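Local coordinates for protein putative solute-binding component of ABC transporter (Clostridium phytofermentans, PDB 4YS6) that probably serves as the sugar-binding component of an ABC transporter, holding beta-D-glucopyranose in the cleft between its two lobes, at residues L48-Q53 / G270-I275; A137-Y142 / I290-R295. One frame throughout, in Å; residues are numbered along the deposited sequence.

Contact 1. Residues L48-Q53 / G270-I275; sequences LQRWNQ and GQDCDI. With NA (sodium ion), chain I; BGC (beta-D-glucopyranose), chain D.
Gln-49 CB lies 3.6 Å from Asp-274 OD1 as its chain reaches toward the start of helix 275-282. With CG anti to the backbone N (chi1 -166°) the extended chain slides past the carboxylate, the two planes 36° apart, and brings Gln-49 CD to 3.9 Å from Ile-275 N. At the tip, Gln-49 OE1 takes the Ile-275 N-H on a lone pair in the carbonyl plane, a nearly straight bond (N to OE1 2.9 Å, 165°), while NE2 donates to Gln-53 OE1 and Tyr-354 OH. In this periplasmic-binding-protein fold the pair joins the lobes at the sugar cleft, the start of helix 50-64 to the loop after strand 267-268. Water 1 links Gln-49 N to Asp-274 OD2; water 2 accepts from Arg-50 N beside Asp-272 OD2 and Asp-274 OD1. Arg-50 crosses Asp-272 at about a right angle, its CD 3.8 Å from Asp-272 OD2. Both meet the glucose: Arg-50 NH1 donates to O3 (2.9 Å); Asp-272 accepts from O3 through OD1 (2.7 Å) and O4 through OD2 (2.5 Å). Trp-51 CH2 lies over the Arg-50 guanidinium face and NE1 donates to the sugar's O6; Asp-54 and Asp-124 hold the guanidinium by salt bridges.

Contact 2. Residues A137-Y142 / I290-R295; sequences ATFDNY and IFKDTR. With BGC (beta-D-glucopyranose), chain D.
Two strand-to-helix turns of the periplasmic-binding-protein fold, strand 135-139 into helix 141-155 and strand 289-291 into helix 294-309, meet beside the sugar pocket through Phe-139 and Lys-292. The side chains cross obliquely, and Lys-292 CB sits almost exactly over the ring centre, 3.5 Å from the Phe-139 centroid and 6° off its normal, a CH-pi contact. Further along the lysine, CD lies 3.7 Å from Phe-139 CG, so the aliphatic part of the chain follows the ring face inward to CB of the phenylalanine. At the far rim, the ring edge at Phe-139 CZ meets Asp-293 O, 3.4 Å away and near the ring plane. A bend at chi3 (-60°) then turns the end of Lys-292 off the ring toward the glucose, where NZ donates to O3 at 2.9 Å and weakly to O2. NZ also donates a hydrogen bond to water 6, which donates in turn to Asn-141 OD1 (2.7 Å) and Thr-138 OG1; Asn-141 ND2 closes the set by donating to Thr-138 OG1. Beyond the ring, Asp-293 caps helix 294-309 by accepting from Arg-295 N, and the arginine grips its carboxylate side-on through NE and NH2. Nonpolar contact along the chain and polar contact at its tip thus divide Lys-292 in two: the ring packs against the CB and CD methylenes, and the ammonium is shared among sugar, water and Gln-271, an environment consistent with a charged amine.

Contacts 1 and 2, their centres about 11 Å apart, approach the same glucose and share its O3, which meets Arg-50 NH1 and Asp-272 OD1 from contact 1 and Lys-292 NZ from contact 2. They also touch directly: Gln-271 OE1 lies 2.5 Å from Lys-292 NZ and Asp-272 N lies 2.8 Å from Ile-290 O, both probable hydrogen bonds, which would link 270-275 and 290-295 through side chains and backbone. Packing adds Asp-272 OD1 against Lys-292 CE and Gln-53 CB against Thr-294 OG1. Asp-124, Arg-125, Asp-176, Asn-178 and Asn-246 contribute further hydrogen bonds to the sugar.

Contact 1. Residues L48-Q53 / G270-I275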
loop_
_atom_site.group_PDB
_atom_site.type_symbol
_atom_site.label_atom_id
_atom_site.label_comp_id
_atom_site.label_asym_id
_atom_site.label_seq_id
_atom_site.Cartn_x
_atom_site.Cartn_y
_atom_site.Cartn_z
ATOM N N LEU A 48 3.960 9.643 -3.895
ATOM C CA LEU A 48 2.871 8.711 -3.660
ATOM C C LEU A 48 2.111 9.298 -2.475
ATOM O O LEU A 48 2.699 9.580 -1.435
ATOM C CB LEU A 48 3.404 7.316 -3.375
ATOM C CG LEU A 48 4.102 6.634 -4.555
ATOM C CD1 LEU A 48 4.891 5.438 -4.126
ATOM C CD2 LEU A 48 3.093 6.230 -5.601
ATOM N N GLN A 49 0.820 9.549 -2.637
ATOM C CA GLN A 49 0.180 10.536 -1.789
ATOM C C GLN A 49 0.229 10.233 -0.302
ATOM O O GLN A 49 0.522 11.123 0.496
ATOM C CB GLN A 49 -1.282 10.715 -2.170
ATOM C CG GLN A 49 -1.909 11.956 -1.550
ATOM C CD GLN A 49 -3.422 11.830 -1.467
ATOM O OE1 GLN A 49 -4.117 11.842 -2.475
ATOM N NE2 GLN A 49 -3.924 11.702 -0.263
ATOM N N ARG A 50 -0.088 9.003 0.078
ATOM C CA ARG A 50 -0.360 8.723 1.480
ATOM C C ARG A 50 0.798 9.107 2.406
ATOM O O ARG A 50 0.564 9.540 3.544
ATOM C CB ARG A 50 -0.728 7.237 1.706
ATOM C CG ARG A 50 0.345 6.244 1.410
ATOM C CD ARG A 50 0.028 4.895 2.037
ATOM N NE ARG A 50 0.196 4.913 3.490
ATOM C CZ ARG A 50 0.130 3.820 4.254
ATOM N NH1 ARG A 50 -0.171 2.647 3.725
ATOM N NH2 ARG A 50 0.338 3.893 5.565
ATOM N N TRP A 51 2.029 8.995 1.932
ATOM C CA TRP A 51 3.204 9.167 2.807
ATOM C C TRP A 51 3.332 10.597 3.269
ATOM O O TRP A 51 3.945 10.854 4.301
ATOM C CB TRP A 51 4.489 8.701 2.112
ATOM C CG TRP A 51 4.315 7.329 1.570
ATOM C CD1 TRP A 51 4.170 6.993 0.258
ATOM C CD2 TRP A 51 4.180 6.100 2.311
ATOM N NE1 TRP A 51 3.959 5.649 0.127
ATOM C CE2 TRP A 51 3.938 5.079 1.371
ATOM C CE3 TRP A 51 4.229 5.770 3.672
ATOM C CZ2 TRP A 51 3.775 3.746 1.747
ATOM C CZ3 TRP A 51 4.041 4.444 4.035
ATOM C CH2 TRP A 51 3.824 3.454 3.081
ATOM N N ASN A 52 2.717 11.529 2.535
ATOM C CA ASN A 52 2.610 12.910 3.012
ATOM C C ASN A 52 1.808 12.973 4.306
ATOM O O ASN A 52 2.183 13.661 5.265
ATOM C CB ASN A 52 1.977 13.790 1.952
ATOM C CG ASN A 52 2.861 13.938 0.723
ATOM O OD1 ASN A 52 3.795 14.732 0.708
ATOM N ND2 ASN A 52 2.581 13.172 -0.297
ATOM N N GLN A 53 0.712 12.230 4.331
ATOM C CA GLN A 53 -0.134 12.163 5.515
ATOM C C GLN A 53 0.516 11.326 6.609
ATOM O O GLN A 53 0.483 11.709 7.775
ATOM C CB GLN A 53 -1.505 11.609 5.168
ATOM C CG GLN A 53 -2.443 12.622 4.498
ATOM C CD GLN A 53 -2.149 12.797 3.039
ATOM O OE1 GLN A 53 -2.323 11.869 2.258
ATOM N NE2 GLN A 53 -1.681 13.984 2.657
ATOM N N GLY A 270 -8.790 -0.589 -6.002
ATOM C CA GLY A 270 -7.702 0.224 -5.543
ATOM C C GLY A 270 -7.552 0.178 -4.045
ATOM O O GLY A 270 -8.137 -0.659 -3.358
ATOM N N GLN A 271 -6.742 1.086 -3.538
ATOM C CA GLN A 271 -6.484 1.194 -2.119
ATOM C C GLN A 271 -5.808 2.542 -1.819
ATOM O O GLN A 271 -4.912 2.955 -2.558
ATOM C CB GLN A 271 -5.620 0.016 -1.675
ATOM C CG GLN A 271 -5.001 0.160 -0.356
ATOM C CD GLN A 271 -3.984 -0.940 -0.038
ATOM O OE1 GLN A 271 -3.747 -1.199 1.116
ATOM N NE2 GLN A 271 -3.398 -1.603 -1.067
ATOM N N ASP A 272 -6.248 3.170 -0.726
ATOM C CA ASP A 272 -5.668 4.360 -0.060
ATOM C C ASP A 272 -6.631 5.555 -0.056
ATOM O O ASP A 272 -6.438 6.500 0.721
ATOM C CB ASP A 272 -4.361 4.896 -0.688
ATOM C CG ASP A 272 -3.169 3.980 -0.505
ATOM O OD1 ASP A 272 -3.242 2.978 0.237
ATOM O OD2 ASP A 272 -2.115 4.332 -1.097
ATOM N N CYS A 273 -7.616 5.545 -0.946
ATOM C CA CYS A 273 -8.489 6.698 -1.147
ATOM C C CYS A 273 -7.684 7.971 -1.406
ATOM O O CYS A 273 -7.938 9.024 -0.776
ATOM C CB CYS A 273 -9.426 6.912 0.048
ATOM S SG CYS A 273 -10.620 5.558 0.198
ATOM N N ASP A 274 -6.702 7.878 -2.306
ATOM C CA ASP A 274 -6.037 9.082 -2.807
ATOM C C ASP A 274 -7.088 10.030 -3.381
ATOM O O ASP A 274 -8.079 9.604 -3.958
ATOM C CB ASP A 274 -5.013 8.771 -3.911
ATOM C CG ASP A 274 -3.784 8.037 -3.405
ATOM O OD1 ASP A 274 -3.559 7.979 -2.171
ATOM O OD2 ASP A 274 -3.007 7.557 -4.267
ATOM N N ILE A 275 -6.830 11.322 -3.291
ATOM C CA ILE A 275 -7.789 12.322 -3.735
ATOM C C ILE A 275 -8.142 12.164 -5.209
ATOM O O ILE A 275 -9.304 12.229 -5.562
ATOM C CB ILE A 275 -7.250 13.747 -3.465
ATOM C CG1 ILE A 275 -7.271 13.999 -1.969
ATOM C CG2 ILE A 275 -8.092 14.820 -4.156
ATOM C CD1 ILE A 275 -6.525 15.256 -1.544
HETATM NA NA NA I . 2.836 16.456 4.781
HETATM C C2 BGC D . 1.192 0.724 0.979
HETATM C C3 BGC D . 0.066 1.208 0.124
HETATM C C4 BGC D . 0.500 2.188 -0.884
HETATM C C5 BGC D . 1.663 1.703 -1.694
HETATM C C6 BGC D . 2.273 2.759 -2.590
HETATM C C1 BGC D . 2.277 0.092 0.086
HETATM O O1 BGC D . 3.294 -0.327 0.759
HETATM O O2 BGC D . 0.720 -0.251 1.900
HETATM O O3 BGC D . -0.935 1.793 1.040
HETATM O O4 BGC D . -0.553 2.464 -1.842
HETATM O O5 BGC D . 2.697 1.262 -0.763
HETATM O O6 BGC D . 2.470 3.986 -1.905
HETATM O O HOH W 1 -0.471 8.403 -4.972
HETATM O O HOH W 2 -1.303 6.924 -1.528
HETATM O O HOH W 3 4.438 16.509 2.999
HETATM O O HOH W 4 0.953 17.326 3.593
HETATM O O HOH W 5 5.007 15.794 5.722
#

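Contact 2. Residues A137-Y142 / I290-R295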
loop_
_atom_site.group_PDB
_atom_site.type_symbol
_atom_site.label_atom_id
_atom_site.label_comp_id
_atom_site.label_asym_id
_atom_site.label_seq_id
_atom_site.Cartn_x
_atom_site.Cartn_y
_atom_site.Cartn_z
ATOM N N ALA A 137 4.239 -2.032 12.366
ATOM C CA ALA A 137 2.900 -1.459 12.421
ATOM C C ALA A 137 2.383 -1.315 11.020
ATOM O O ALA A 137 3.031 -0.689 10.189
ATOM C CB ALA A 137 2.920 -0.131 13.072
ATOM N N THR A 138 1.201 -1.843 10.751
ATOM C CA THR A 138 0.680 -1.803 9.386
ATOM C C THR A 138 -0.844 -1.998 9.416
ATOM O O THR A 138 -1.442 -2.082 10.492
ATOM C CB THR A 138 1.381 -2.872 8.534
ATOM O OG1 THR A 138 1.026 -2.718 7.155
ATOM C CG2 THR A 138 1.004 -4.263 9.021
ATOM N N PHE A 139 -1.470 -1.998 8.248
ATOM C CA PHE A 139 -2.844 -2.458 8.114
ATOM C C PHE A 139 -2.804 -3.935 7.764
ATOM O O PHE A 139 -1.751 -4.492 7.438
ATOM C CB PHE A 139 -3.603 -1.617 7.063
ATOM C CG PHE A 139 -3.845 -0.219 7.521
ATOM C CD1 PHE A 139 -2.848 0.733 7.409
ATOM C CD2 PHE A 139 -5.042 0.136 8.108
ATOM C CE1 PHE A 139 -3.038 2.021 7.882
ATOM C CE2 PHE A 139 -5.225 1.439 8.570
ATOM C CZ PHE A 139 -4.217 2.356 8.471
ATOM N N ASP A 140 -3.933 -4.608 7.883
ATOM C CA ASP A 140 -3.976 -6.033 7.560
ATOM C C ASP A 140 -3.925 -6.199 6.050
ATOM O O ASP A 140 -4.959 -6.151 5.353
ATOM C CB ASP A 140 -5.234 -6.644 8.158
ATOM C CG ASP A 140 -5.276 -8.151 8.023
ATOM O OD1 ASP A 140 -4.566 -8.724 7.177
ATOM O OD2 ASP A 140 -6.030 -8.755 8.795
ATOM N N ASN A 141 -2.706 -6.343 5.529
ATOM C CA ASN A 141 -2.493 -6.285 4.097
ATOM C C ASN A 141 -3.088 -7.480 3.343
ATOM O O ASN A 141 -3.613 -7.312 2.244
ATOM C CB ASN A 141 -1.007 -6.173 3.814
ATOM C CG ASN A 141 -0.412 -4.952 4.455
ATOM O OD1 ASN A 141 -0.821 -3.844 4.144
ATOM N ND2 ASN A 141 0.478 -5.149 5.415
ATOM N N TYR A 142 -3.072 -8.659 3.956
ATOM C CA TYR A 142 -3.709 -9.813 3.328
ATOM C C TYR A 142 -5.211 -9.548 3.176
ATOM O O TYR A 142 -5.799 -9.837 2.133
ATOM C CB TYR A 142 -3.446 -11.072 4.140
ATOM C CG TYR A 142 -4.048 -12.289 3.525
ATOM C CD1 TYR A 142 -3.387 -12.973 2.519
ATOM C CD2 TYR A 142 -5.287 -12.750 3.937
ATOM C CE1 TYR A 142 -3.950 -14.099 1.942
ATOM C CE2 TYR A 142 -5.846 -13.866 3.372
ATOM C CZ TYR A 142 -5.176 -14.529 2.378
ATOM O OH TYR A 142 -5.770 -15.640 1.833
ATOM N N ILE A 290 -9.918 1.247 -0.758
ATOM C CA ILE A 290 -9.823 0.761 0.614
ATOM C C ILE A 290 -9.284 1.930 1.402
ATOM O O ILE A 290 -8.265 2.515 1.029
ATOM C CB ILE A 290 -8.890 -0.475 0.739
ATOM C CG1 ILE A 290 -9.397 -1.682 -0.063
ATOM C CG2 ILE A 290 -8.662 -0.843 2.221
ATOM C CD1 ILE A 290 -10.684 -2.245 0.376
ATOM N N PHE A 291 -9.966 2.284 2.479
ATOM C CA PHE A 291 -9.545 3.387 3.321
ATOM C C PHE A 291 -8.699 2.851 4.469
ATOM O O PHE A 291 -9.138 2.011 5.244
ATOM C CB PHE A 291 -10.730 4.157 3.883
ATOM C CG PHE A 291 -10.350 5.250 4.846
ATOM C CD1 PHE A 291 -9.457 6.250 4.477
ATOM C CD2 PHE A 291 -10.911 5.302 6.106
ATOM C CE1 PHE A 291 -9.126 7.265 5.368
ATOM C CE2 PHE A 291 -10.595 6.312 6.983
ATOM C CZ PHE A 291 -9.689 7.297 6.605
ATOM N N LYS A 292 -7.489 3.372 4.551
ATOM C CA LYS A 292 -6.546 3.078 5.599
ATOM C C LYS A 292 -6.215 4.405 6.304
ATOM O O LYS A 292 -5.536 5.284 5.768
ATOM C CB LYS A 292 -5.291 2.406 5.019
ATOM C CG LYS A 292 -5.606 1.170 4.169
ATOM C CD LYS A 292 -4.414 0.279 3.916
ATOM C CE LYS A 292 -3.276 0.966 3.175
ATOM N NZ LYS A 292 -2.280 -0.088 2.806
ATOM N N ASP A 293 -6.752 4.579 7.502
ATOM C CA ASP A 293 -6.648 5.875 8.166
ATOM C C ASP A 293 -5.225 6.026 8.724
ATOM O O ASP A 293 -4.895 5.435 9.759
ATOM C CB ASP A 293 -7.697 6.001 9.276
ATOM C CG ASP A 293 -7.798 7.411 9.830
ATOM O OD1 ASP A 293 -6.801 8.169 9.773
ATOM O OD2 ASP A 293 -8.881 7.775 10.334
ATOM N N THR A 294 -4.388 6.797 8.028
ATOM C CA THR A 294 -2.990 6.941 8.454
ATOM C C THR A 294 -2.858 7.579 9.832
ATOM O O THR A 294 -1.824 7.429 10.483
ATOM C CB THR A 294 -2.149 7.774 7.450
ATOM O OG1 THR A 294 -2.660 9.108 7.314
ATOM C CG2 THR A 294 -2.133 7.113 6.107
ATOM N N ARG A 295 -3.884 8.304 10.289
ATOM C CA ARG A 295 -3.817 8.915 11.602
ATOM C C ARG A 295 -3.823 7.832 12.675
ATOM O O ARG A 295 -3.180 7.958 13.730
ATOM C CB ARG A 295 -4.994 9.858 11.813
ATOM C CG ARG A 295 -5.087 10.960 10.816
ATOM C CD ARG A 295 -6.382 11.716 11.017
ATOM N NE ARG A 295 -7.518 10.856 10.685
ATOM C CZ ARG A 295 -8.776 11.271 10.653
ATOM N NH1 ARG A 295 -9.061 12.522 10.944
ATOM N NH2 ARG A 295 -9.735 10.428 10.334
HETATM C C2 BGC D . 1.192 0.724 0.979
HETATM C C3 BGC D . 0.066 1.208 0.124
HETATM C C4 BGC D . 0.500 2.188 -0.884
HETATM C C5 BGC D . 1.663 1.703 -1.694
HETATM C C6 BGC D . 2.273 2.759 -2.590
HETATM C C1 BGC D . 2.277 0.092 0.086
HETATM O O1 BGC D . 3.294 -0.327 0.759
HETATM O O2 BGC D . 0.720 -0.251 1.900
HETATM O O3 BGC D . -0.935 1.793 1.040
HETATM O O4 BGC D . -0.553 2.464 -1.842
HETATM O O5 BGC D . 2.697 1.262 -0.763
HETATM O O6 BGC D . 2.470 3.986 -1.905
HETATM O O HOH W 6 -0.913 -1.263 4.986
#